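Local coordinates for argonaute protein (Marinitoga piezophila, PDB 5I4A), which uses short guide RNAs with a 5'-hydroxyl end to bind complementary target strands and cleave single-stranded DNA, and may defend the bacterium against mobile genetic elements, at residues 324-336 / 415-429. Residues are numbered along the deposited sequence; the frame is centred on the assembly and turned at random.
Sequences SVFYRAAAELGFS and IKSYVYKMGNFIPEC. With nucleotides of chain B.
Val-419 sits as a knob in a hole on helix 325-333 lined by Phe-326, Ala-329, Ala-330 and Leu-333. Its CG1, anti to the backbone N (chi1 -180°), meets Ala-330 CA at 3.9 Å and also touches Leu-333 CD1. Its CG2 lies 3.6 Å from Phe-326 CE1. The axes of the two helical segments approach to 9.0 Å, crossing at -45°, consistent with the small side chains of Ala-329 and Ala-330 at the crossing, and no hydrogen bond spans the interface. With CG anti to the backbone N (chi1 -179°), the ring of Phe-326 reaches Val-419 CG2; Ile-415 CG2 touches the edge of this ring and also packs against Val-325 CG1. Farther along, Leu-333 CD1 rests on the backbone of Tyr-420, 3.7 Å from its CA. Beyond the Schellman motif at Gly-334, Phe-335 turns its ring back into the contact: CZ comes edge-on to Gly-423 CA at 3.5 Å, a close approach permitted by the missing side chain, and CE1 meets Ile-426 CD1 at 3.7 Å. Cys-429 SG makes an oblique sulfur-aromatic contact with the same ring. Away from this apolar seam, the extended Lys-421 carries NZ to the guide RNA beside OP1 of U3 of chain B, at a separation too short to be taken literally. Helices packed side by side against a parallel sheet, here on strands 337-340 and 374-379, are characteristic of the Rossmann-like Argonaute Mid domain.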
ATOM      1  N   SER A 324      -0.513  -5.188  38.545  1.00 30.14           N
ATOM      2  CA  SER A 324      -1.249  -5.742  37.419  1.00 35.40           C
ATOM      3  C   SER A 324      -0.351  -5.893  36.199  1.00 25.48           C
ATOM      4  O   SER A 324       0.809  -5.477  36.213  1.00 29.11           O
ATOM      5  CB  SER A 324      -2.440  -4.854  37.069  1.00 32.98           C
ATOM      6  OG  SER A 324      -2.010  -3.640  36.471  1.00 31.04           O
ATOM      7  N   VAL A 325      -0.889  -6.488  35.135  1.00 20.58           N
ATOM      8  CA  VAL A 325      -0.139  -6.626  33.889  1.00 26.56           C
ATOM      9  C   VAL A 325       0.226  -5.257  33.326  1.00 27.44           C
ATOM     10  O   VAL A 325       1.282  -5.095  32.699  1.00 27.55           O
ATOM     11  CB  VAL A 325      -0.944  -7.471  32.879  1.00 30.43           C
ATOM     12  CG1 VAL A 325      -2.330  -6.877  32.669  1.00 36.59           C
ATOM     13  CG2 VAL A 325      -0.201  -7.612  31.560  1.00 37.54           C
ATOM     14  N   PHE A 326      -0.620  -4.247  33.551  1.00 24.14           N
ATOM     15  CA  PHE A 326      -0.307  -2.899  33.082  1.00 29.28           C
ATOM     16  C   PHE A 326       0.944  -2.355  33.764  1.00 29.34           C
ATOM     17  O   PHE A 326       1.825  -1.785  33.108  1.00 26.23           O
ATOM     18  CB  PHE A 326      -1.501  -1.968  33.322  1.00 29.09           C
ATOM     19  CG  PHE A 326      -1.280  -0.559  32.842  1.00 18.87           C
ATOM     20  CD1 PHE A 326      -1.620  -0.191  31.551  1.00 27.19           C
ATOM     21  CD2 PHE A 326      -0.735   0.398  33.684  1.00 22.69           C
ATOM     22  CE1 PHE A 326      -1.414   1.103  31.107  1.00 25.63           C
ATOM     23  CE2 PHE A 326      -0.525   1.691  33.243  1.00 25.44           C
ATOM     24  CZ  PHE A 326      -0.867   2.045  31.956  1.00 21.90           C
ATOM     25  N   TYR A 327       1.034  -2.514  35.088  1.00 25.96           N
ATOM     26  CA  TYR A 327       2.191  -2.000  35.817  1.00 19.97           C
ATOM     27  C   TYR A 327       3.435  -2.843  35.569  1.00 15.64           C
ATOM     28  O   TYR A 327       4.548  -2.311  35.552  1.00 23.08           O
ATOM     29  CB  TYR A 327       1.895  -1.936  37.315  1.00 18.92           C
ATOM     30  CG  TYR A 327       0.914  -0.855  37.703  1.00 22.70           C
ATOM     31  CD1 TYR A 327       1.342   0.449  37.924  1.00 32.50           C
ATOM     32  CD2 TYR A 327      -0.437  -1.138  37.857  1.00 23.98           C
ATOM     33  CE1 TYR A 327       0.448   1.442  38.281  1.00 34.20           C
ATOM     34  CE2 TYR A 327      -1.336  -0.152  38.214  1.00 33.20           C
ATOM     35  CZ  TYR A 327      -0.887   1.137  38.425  1.00 35.19           C
ATOM     36  OH  TYR A 327      -1.777   2.124  38.784  1.00 33.17           O
ATOM     37  N   ARG A 328       3.273  -4.154  35.393  1.00 24.39           N
ATOM     38  CA  ARG A 328       4.425  -4.992  35.076  1.00 27.83           C
ATOM     39  C   ARG A 328       4.962  -4.676  33.687  1.00 28.51           C
ATOM     40  O   ARG A 328       6.179  -4.679  33.472  1.00 29.36           O
ATOM     41  CB  ARG A 328       4.057  -6.471  35.193  1.00 29.22           C
ATOM     42  CG  ARG A 328       3.633  -6.893  36.595  1.00 38.75           C
ATOM     43  CD  ARG A 328       3.724  -8.401  36.790  1.00 47.76           C
ATOM     44  NE  ARG A 328       2.971  -9.145  35.787  1.00 48.50           N
ATOM     45  CZ  ARG A 328       1.665  -9.378  35.858  1.00 48.55           C
ATOM     46  NH1 ARG A 328       0.963  -8.920  36.884  1.00 42.40           N
ATOM     47  NH2 ARG A 328       1.062 -10.067  34.900  1.00 50.80           N
ATOM     48  N   ALA A 329       4.070  -4.388  32.736  1.00 29.51           N
ATOM     49  CA  ALA A 329       4.510  -4.005  31.398  1.00 25.46           C
ATOM     50  C   ALA A 329       5.307  -2.707  31.431  1.00 25.29           C
ATOM     51  O   ALA A 329       6.350  -2.592  30.779  1.00 24.59           O
ATOM     52  CB  ALA A 329       3.308  -3.869  30.465  1.00 29.56           C
ATOM     53  N   ALA A 330       4.835  -1.717  32.194  1.00 27.39           N
ATOM     54  CA  ALA A 330       5.548  -0.446  32.275  1.00 16.82           C
ATOM     55  C   ALA A 330       6.892  -0.613  32.972  1.00 24.25           C
ATOM     56  O   ALA A 330       7.884   0.010  32.578  1.00 20.40           O
ATOM     57  CB  ALA A 330       4.689   0.592  32.997  1.00 15.02           C
ATOM     58  N   ALA A 331       6.942  -1.443  34.016  1.00 23.37           N
ATOM     59  CA  ALA A 331       8.217  -1.743  34.658  1.00 27.55           C
ATOM     60  C   ALA A 331       9.146  -2.489  33.708  1.00 20.74           C
ATOM     61  O   ALA A 331      10.329  -2.150  33.582  1.00 23.54           O
ATOM     62  CB  ALA A 331       7.981  -2.551  35.935  1.00 30.68           C
ATOM     63  N   GLU A 332       8.619  -3.504  33.016  1.00 25.61           N
ATOM     64  CA  GLU A 332       9.439  -4.279  32.090  1.00 21.44           C
ATOM     65  C   GLU A 332       9.992  -3.416  30.966  1.00 24.83           C
ATOM     66  O   GLU A 332      11.100  -3.665  30.481  1.00 25.39           O
ATOM     67  CB  GLU A 332       8.628  -5.441  31.513  1.00 22.28           C
ATOM     68  CG  GLU A 332       8.453  -6.613  32.467  1.00 30.47           C
ATOM     69  CD  GLU A 332       7.381  -7.586  32.014  1.00 39.78           C
ATOM     70  OE1 GLU A 332       6.933  -8.405  32.845  1.00 42.41           O
ATOM     71  OE2 GLU A 332       6.977  -7.530  30.832  1.00 39.10           O
ATOM     72  N   LEU A 333       9.245  -2.398  30.542  1.00 21.92           N
ATOM     73  CA  LEU A 333       9.698  -1.534  29.463  1.00 25.52           C
ATOM     74  C   LEU A 333      10.630  -0.428  29.938  1.00 18.69           C
ATOM     75  O   LEU A 333      11.205   0.274  29.102  1.00 20.57           O
ATOM     76  CB  LEU A 333       8.495  -0.934  28.732  1.00 24.80           C
ATOM     77  CG  LEU A 333       7.659  -1.957  27.961  1.00 27.71           C
ATOM     78  CD1 LEU A 333       6.511  -1.276  27.242  1.00 21.09           C
ATOM     79  CD2 LEU A 333       8.525  -2.747  26.980  1.00 22.03           C
ATOM     80  N   GLY A 334      10.799  -0.255  31.244  1.00 24.53           N
ATOM     81  CA  GLY A 334      11.771   0.680  31.765  1.00 20.75           C
ATOM     82  C   GLY A 334      11.247   2.034  32.193  1.00 32.30           C
ATOM     83  O   GLY A 334      12.050   2.966  32.337  1.00 21.02           O
ATOM     84  N   PHE A 335       9.940   2.179  32.399  1.00 27.66           N
ATOM     85  CA  PHE A 335       9.408   3.440  32.899  1.00 29.51           C
ATOM     86  C   PHE A 335       9.811   3.632  34.356  1.00 27.74           C
ATOM     87  O   PHE A 335       9.723   2.706  35.166  1.00 23.77           O
ATOM     88  CB  PHE A 335       7.885   3.476  32.766  1.00 16.21           C
ATOM     89  CG  PHE A 335       7.399   3.593  31.350  1.00 16.83           C
ATOM     90  CD1 PHE A 335       7.472   4.802  30.678  1.00 31.53           C
ATOM     91  CD2 PHE A 335       6.859   2.499  30.695  1.00 20.22           C
ATOM     92  CE1 PHE A 335       7.024   4.915  29.376  1.00 30.84           C
ATOM     93  CE2 PHE A 335       6.412   2.606  29.394  1.00 26.71           C
ATOM     94  CZ  PHE A 335       6.494   3.817  28.735  1.00 31.96           C
ATOM     95  N   SER A 336      10.268   4.843  34.682  1.00 25.10           N
ATOM     96  CA  SER A 336      10.645   5.140  36.061  1.00 37.55           C
ATOM     97  C   SER A 336       9.461   4.962  37.001  1.00 38.78           C
ATOM     98  O   SER A 336       9.605   4.400  38.093  1.00 31.37           O
ATOM     99  CB  SER A 336      11.207   6.559  36.161  1.00 32.33           C
ATOM    100  OG  SER A 336      10.229   7.526  35.824  1.00 41.44           O
ATOM    101  N   ILE A 415      -2.784  -5.337  26.437  1.00 18.55           N
ATOM    102  CA  ILE A 415      -2.370  -4.324  27.407  1.00 25.22           C
ATOM    103  C   ILE A 415      -0.875  -4.058  27.292  1.00 26.82           C
ATOM    104  O   ILE A 415      -0.431  -2.905  27.373  1.00 22.16           O
ATOM    105  CB  ILE A 415      -2.761  -4.741  28.839  1.00 28.16           C
ATOM    106  CG1 ILE A 415      -4.275  -4.679  29.026  1.00 37.89           C
ATOM    107  CG2 ILE A 415      -2.097  -3.836  29.869  1.00 25.01           C
ATOM    108  CD1 ILE A 415      -4.975  -5.976  28.779  1.00 47.05           C
ATOM    109  N   LYS A 416      -0.078  -5.114  27.100  1.00 23.84           N
ATOM    110  CA  LYS A 416       1.354  -4.939  26.871  1.00 23.01           C
ATOM    111  C   LYS A 416       1.605  -4.056  25.655  1.00 21.08           C
ATOM    112  O   LYS A 416       2.415  -3.122  25.704  1.00 18.98           O
ATOM    113  CB  LYS A 416       2.028  -6.304  26.692  1.00 26.62           C
ATOM    114  CG  LYS A 416       2.085  -7.149  27.956  1.00 40.62           C
ATOM    115  CD  LYS A 416       2.574  -8.568  27.677  1.00 52.69           C
ATOM    116  CE  LYS A 416       4.074  -8.616  27.426  1.00 60.11           C
ATOM    117  NZ  LYS A 416       4.602 -10.013  27.453  1.00 62.75           N
ATOM    118  N   SER A 417       0.906  -4.340  24.552  1.00 23.48           N
ATOM    119  CA  SER A 417       1.050  -3.544  23.336  1.00 18.28           C
ATOM    120  C   SER A 417       0.648  -2.095  23.566  1.00 20.22           C
ATOM    121  O   SER A 417       1.307  -1.169  23.078  1.00 13.75           O
ATOM    122  CB  SER A 417       0.198  -4.155  22.230  1.00 23.27           C
ATOM    123  OG  SER A 417       0.703  -5.422  21.850  1.00 33.71           O
ATOM    124  N   TYR A 418      -0.451  -1.889  24.290  1.00 20.41           N
ATOM    125  CA  TYR A 418      -0.928  -0.547  24.608  1.00 20.34           C
ATOM    126  C   TYR A 418       0.140   0.255  25.346  1.00 14.13           C
ATOM    127  O   TYR A 418       0.395   1.421  25.021  1.00 19.56           O
ATOM    128  CB  TYR A 418      -2.210  -0.673  25.431  1.00 16.99           C
ATOM    129  CG  TYR A 418      -3.023   0.583  25.637  1.00 17.82           C
ATOM    130  CD1 TYR A 418      -3.247   1.483  24.600  1.00 18.85           C
ATOM    131  CD2 TYR A 418      -3.610   0.844  26.867  1.00 17.87           C
ATOM    132  CE1 TYR A 418      -4.012   2.623  24.798  1.00 14.98           C
ATOM    133  CE2 TYR A 418      -4.375   1.971  27.071  1.00 24.78           C
ATOM    134  CZ  TYR A 418      -4.573   2.860  26.038  1.00 19.44           C
ATOM    135  OH  TYR A 418      -5.334   3.985  26.249  1.00 19.95           O
ATOM    136  N   VAL A 419       0.799  -0.365  26.330  1.00 13.93           N
ATOM    137  CA  VAL A 419       1.854   0.327  27.065  1.00 22.22           C
ATOM    138  C   VAL A 419       3.063   0.569  26.171  1.00 14.01           C
ATOM    139  O   VAL A 419       3.735   1.601  26.278  1.00 17.61           O
ATOM    140  CB  VAL A 419       2.238  -0.462  28.331  1.00 22.21           C
ATOM    141  CG1 VAL A 419       3.337   0.264  29.098  1.00 13.02           C
ATOM    142  CG2 VAL A 419       1.023  -0.667  29.220  1.00 22.29           C
ATOM    143  N   TYR A 420       3.365  -0.382  25.282  1.00 17.72           N
ATOM    144  CA  TYR A 420       4.452  -0.179  24.331  1.00 20.74           C
ATOM    145  C   TYR A 420       4.188   1.038  23.454  1.00 17.70           C
ATOM    146  O   TYR A 420       5.078   1.872  23.243  1.00 19.24           O
ATOM    147  CB  TYR A 420       4.643  -1.433  23.471  1.00 16.10           C
ATOM    148  CG  TYR A 420       5.751  -1.292  22.453  1.00 13.87           C
ATOM    149  CD1 TYR A 420       5.516  -0.706  21.212  1.00 22.33           C
ATOM    150  CD2 TYR A 420       7.037  -1.734  22.734  1.00 24.17           C
ATOM    151  CE1 TYR A 420       6.530  -0.563  20.284  1.00 19.45           C
ATOM    152  CE2 TYR A 420       8.056  -1.600  21.812  1.00 18.59           C
ATOM    153  CZ  TYR A 420       7.796  -1.015  20.587  1.00 27.17           C
ATOM    154  OH  TYR A 420       8.807  -0.879  19.665  1.00 20.24           O
ATOM    155  N   LYS A 421       2.968   1.143  22.917  1.00 19.59           N
ATOM    156  CA  LYS A 421       2.607   2.289  22.088  1.00 21.11           C
ATOM    157  C   LYS A 421       2.801   3.600  22.842  1.00 15.41           C
ATOM    158  O   LYS A 421       3.311   4.580  22.286  1.00 28.47           O
ATOM    159  CB  LYS A 421       1.159   2.157  21.616  1.00 19.55           C
ATOM    160  CG  LYS A 421       0.652   3.364  20.848  1.00 19.86           C
ATOM    161  CD  LYS A 421      -0.782   3.182  20.390  1.00 19.73           C
ATOM    162  CE  LYS A 421      -1.188   4.311  19.460  1.00 17.29           C
ATOM    163  NZ  LYS A 421      -2.560   4.141  18.891  1.00 14.24           N
ATOM    164  N   MET A 422       2.398   3.632  24.114  1.00 13.66           N
ATOM    165  CA  MET A 422       2.594   4.829  24.927  1.00 21.95           C
ATOM    166  C   MET A 422       4.068   5.200  25.011  1.00 21.63           C
ATOM    167  O   MET A 422       4.438   6.366  24.830  1.00 20.44           O
ATOM    168  CB  MET A 422       2.014   4.611  26.322  1.00 35.52           C
ATOM    169  CG  MET A 422       0.506   4.500  26.356  1.00 82.25           C
ATOM    170  SD  MET A 422      -0.077   4.228  28.035  1.00134.76           S
ATOM    171  CE  MET A 422      -1.841   4.181  27.768  1.00111.63           C
ATOM    172  N   GLY A 423       4.928   4.214  25.280  1.00 15.65           N
ATOM    173  CA  GLY A 423       6.359   4.475  25.260  1.00 16.69           C
ATOM    174  C   GLY A 423       6.827   4.975  23.908  1.00 25.78           C
ATOM    175  O   GLY A 423       7.626   5.910  23.822  1.00 22.36           O
ATOM    176  N   ASN A 424       6.318   4.364  22.834  1.00 22.90           N
ATOM    177  CA  ASN A 424       6.635   4.806  21.482  1.00 26.19           C
ATOM    178  C   ASN A 424       6.286   6.276  21.269  1.00 28.22           C
ATOM    179  O   ASN A 424       6.961   6.967  20.498  1.00 24.92           O
ATOM    180  CB  ASN A 424       5.888   3.925  20.476  1.00 30.76           C
ATOM    181  CG  ASN A 424       6.681   3.669  19.209  1.00 29.72           C
ATOM    182  OD1 ASN A 424       7.907   3.564  19.239  1.00 27.14           O
ATOM    183  ND2 ASN A 424       5.980   3.561  18.087  1.00 44.70           N
ATOM    184  N   PHE A 425       5.247   6.775  21.941  1.00 31.66           N
ATOM    185  CA  PHE A 425       4.778   8.144  21.756  1.00 27.57           C
ATOM    186  C   PHE A 425       5.439   9.142  22.697  1.00 27.08           C
ATOM    187  O   PHE A 425       5.102  10.329  22.649  1.00 44.39           O
ATOM    188  CB  PHE A 425       3.257   8.215  21.929  1.00 16.63           C
ATOM    189  CG  PHE A 425       2.491   7.983  20.658  1.00 20.41           C
ATOM    190  CD1 PHE A 425       2.432   6.723  20.087  1.00 15.28           C
ATOM    191  CD2 PHE A 425       1.819   9.026  20.039  1.00 18.05           C
ATOM    192  CE1 PHE A 425       1.724   6.508  18.920  1.00 21.43           C
ATOM    193  CE2 PHE A 425       1.109   8.817  18.874  1.00 22.92           C
ATOM    194  CZ  PHE A 425       1.061   7.557  18.313  1.00 14.13           C
ATOM    195  N   ILE A 426       6.363   8.701  23.545  1.00 21.23           N
ATOM    196  CA  ILE A 426       7.138   9.595  24.401  1.00 22.77           C
ATOM    197  C   ILE A 426       8.465   9.866  23.701  1.00 29.32           C
ATOM    198  O   ILE A 426       9.277   8.935  23.555  1.00 26.56           O
ATOM    199  CB  ILE A 426       7.348   9.000  25.798  1.00 23.17           C
ATOM    200  CG1 ILE A 426       6.009   8.912  26.531  1.00 24.55           C
ATOM    201  CG2 ILE A 426       8.336   9.842  26.592  1.00 22.60           C
ATOM    202  CD1 ILE A 426       6.043   8.069  27.792  1.00 23.46           C
ATOM    203  N   PRO A 427       8.730  11.097  23.254  1.00 24.69           N
ATOM    204  CA  PRO A 427       9.948  11.347  22.466  1.00 20.96           C
ATOM    205  C   PRO A 427      11.238  11.110  23.230  1.00 28.92           C
ATOM    206  O   PRO A 427      12.265  10.844  22.600  1.00 26.34           O
ATOM    207  CB  PRO A 427       9.803  12.815  22.042  1.00 24.56           C
ATOM    208  CG  PRO A 427       8.806  13.405  22.991  1.00 31.16           C
ATOM    209  CD  PRO A 427       7.875  12.292  23.359  1.00 26.31           C
ATOM    210  N   GLU A 428      11.231  11.185  24.557  1.00 27.83           N
ATOM    211  CA  GLU A 428      12.450  10.902  25.302  1.00 28.86           C
ATOM    212  C   GLU A 428      12.724   9.412  25.438  1.00 33.89           C
ATOM    213  O   GLU A 428      13.755   9.036  26.008  1.00 37.57           O
ATOM    214  CB  GLU A 428      12.395  11.547  26.690  1.00 26.83           C
ATOM    215  CG  GLU A 428      12.443  13.070  26.671  1.00 28.88           C
ATOM    216  CD  GLU A 428      11.128  13.693  26.245  1.00 34.95           C
ATOM    217  OE1 GLU A 428      10.072  13.069  26.487  1.00 19.71           O
ATOM    218  OE2 GLU A 428      11.152  14.800  25.663  1.00 26.76           O
ATOM    219  N   CYS A 429      11.838   8.559  24.936  1.00 24.48           N
ATOM    220  CA  CYS A 429      12.032   7.119  24.963  1.00 37.27           C
ATOM    221  C   CYS A 429      12.539   6.611  23.616  1.00 25.61           C
ATOM    222  O   CYS A 429      12.365   7.255  22.575  1.00 26.85           O
ATOM    223  CB  CYS A 429      10.731   6.399  25.328  1.00 48.29           C
ATOM    224  SG  CYS A 429      10.191   6.639  27.030  1.00 58.26           S
TER
ATOM    225  P     A B   2      -8.146  -0.536  20.038  1.00 33.24           P
ATOM    226  OP1   A B   2      -8.481  -1.478  18.945  1.00 32.44           O
ATOM    227  OP2   A B   2      -8.719  -0.742  21.391  1.00 34.42           O
ATOM    228  O5'   A B   2      -6.559  -0.527  20.162  1.00 34.51           O
ATOM    229  C5'   A B   2      -5.887   0.351  21.054  1.00 32.82           C
ATOM    230  C4'   A B   2      -4.435  -0.026  21.174  1.00 33.07           C
ATOM    231  O4'   A B   2      -4.331  -1.290  21.882  1.00 33.65           O
ATOM    232  C3'   A B   2      -3.722  -0.275  19.855  1.00 33.24           C
ATOM    233  O3'   A B   2      -3.255   0.913  19.240  1.00 32.25           O
ATOM    234  C2'   A B   2      -2.621  -1.249  20.246  1.00 33.92           C
ATOM    235  O2'   A B   2      -1.548  -0.575  20.886  1.00 33.14           O
ATOM    236  C1'   A B   2      -3.345  -2.101  21.284  1.00 32.53           C
ATOM    237  N9    A B   2      -4.028  -3.250  20.661  1.00 13.84           N
ATOM    238  C8    A B   2      -5.374  -3.408  20.449  1.00 19.60           C
ATOM    239  N7    A B   2      -5.694  -4.541  19.869  1.00 16.46           N
ATOM    240  C5    A B   2      -4.467  -5.169  19.686  1.00 21.91           C
ATOM    241  C6    A B   2      -4.111  -6.406  19.122  1.00 24.10           C
ATOM    242  N6    A B   2      -4.995  -7.272  18.614  1.00 25.36           N
ATOM    243  N1    A B   2      -2.798  -6.726  19.092  1.00 23.42           N
ATOM    244  C2    A B   2      -1.913  -5.862  19.600  1.00 22.75           C
ATOM    245  N3    A B   2      -2.132  -4.671  20.155  1.00 22.17           N
ATOM    246  C4    A B   2      -3.439  -4.384  20.168  1.00 14.12           C
ATOM    247  P     U B   3      -3.173   1.000  17.640  1.00 32.91           P
ATOM    248  OP1   U B   3      -2.556   2.295  17.258  1.00 34.54           O
ATOM    249  OP2   U B   3      -4.493   0.630  17.077  1.00 31.99           O
ATOM    250  O5'   U B   3      -2.144  -0.151  17.268  1.00 34.88           O
ATOM    251  C5'   U B   3      -2.301  -0.902  16.079  1.00 35.27           C
ATOM    252  C4'   U B   3      -1.404  -2.110  16.072  1.00 35.59           C
ATOM    253  O4'   U B   3      -1.924  -3.121  16.975  1.00 36.12           O
ATOM    254  C3'   U B   3      -1.292  -2.818  14.735  1.00 36.08           C
ATOM    255  O3'   U B   3      -0.326  -2.217  13.893  1.00 35.26           O
ATOM    256  C2'   U B   3      -0.938  -4.243  15.130  1.00 37.51           C
ATOM    257  O2'   U B   3       0.442  -4.349  15.427  1.00 36.50           O
ATOM    258  C1'   U B   3      -1.734  -4.406  16.425  1.00 35.32           C
ATOM    259  N1    U B   3      -3.066  -5.000  16.174  1.00 27.43           N
ATOM    260  C2    U B   3      -3.137  -6.326  15.781  1.00 28.05           C
ATOM    261  O2    U B   3      -2.162  -7.043  15.635  1.00 24.53           O
ATOM    262  N3    U B   3      -4.410  -6.790  15.562  1.00 26.87           N
ATOM    263  C4    U B   3      -5.586  -6.087  15.694  1.00 28.34           C
ATOM    264  O4    U B   3      -6.656  -6.652  15.462  1.00 34.63           O
ATOM    265  C5    U B   3      -5.429  -4.726  16.102  1.00 25.96           C
ATOM    266  C6    U B   3      -4.203  -4.244  16.321  1.00 17.70           C
TER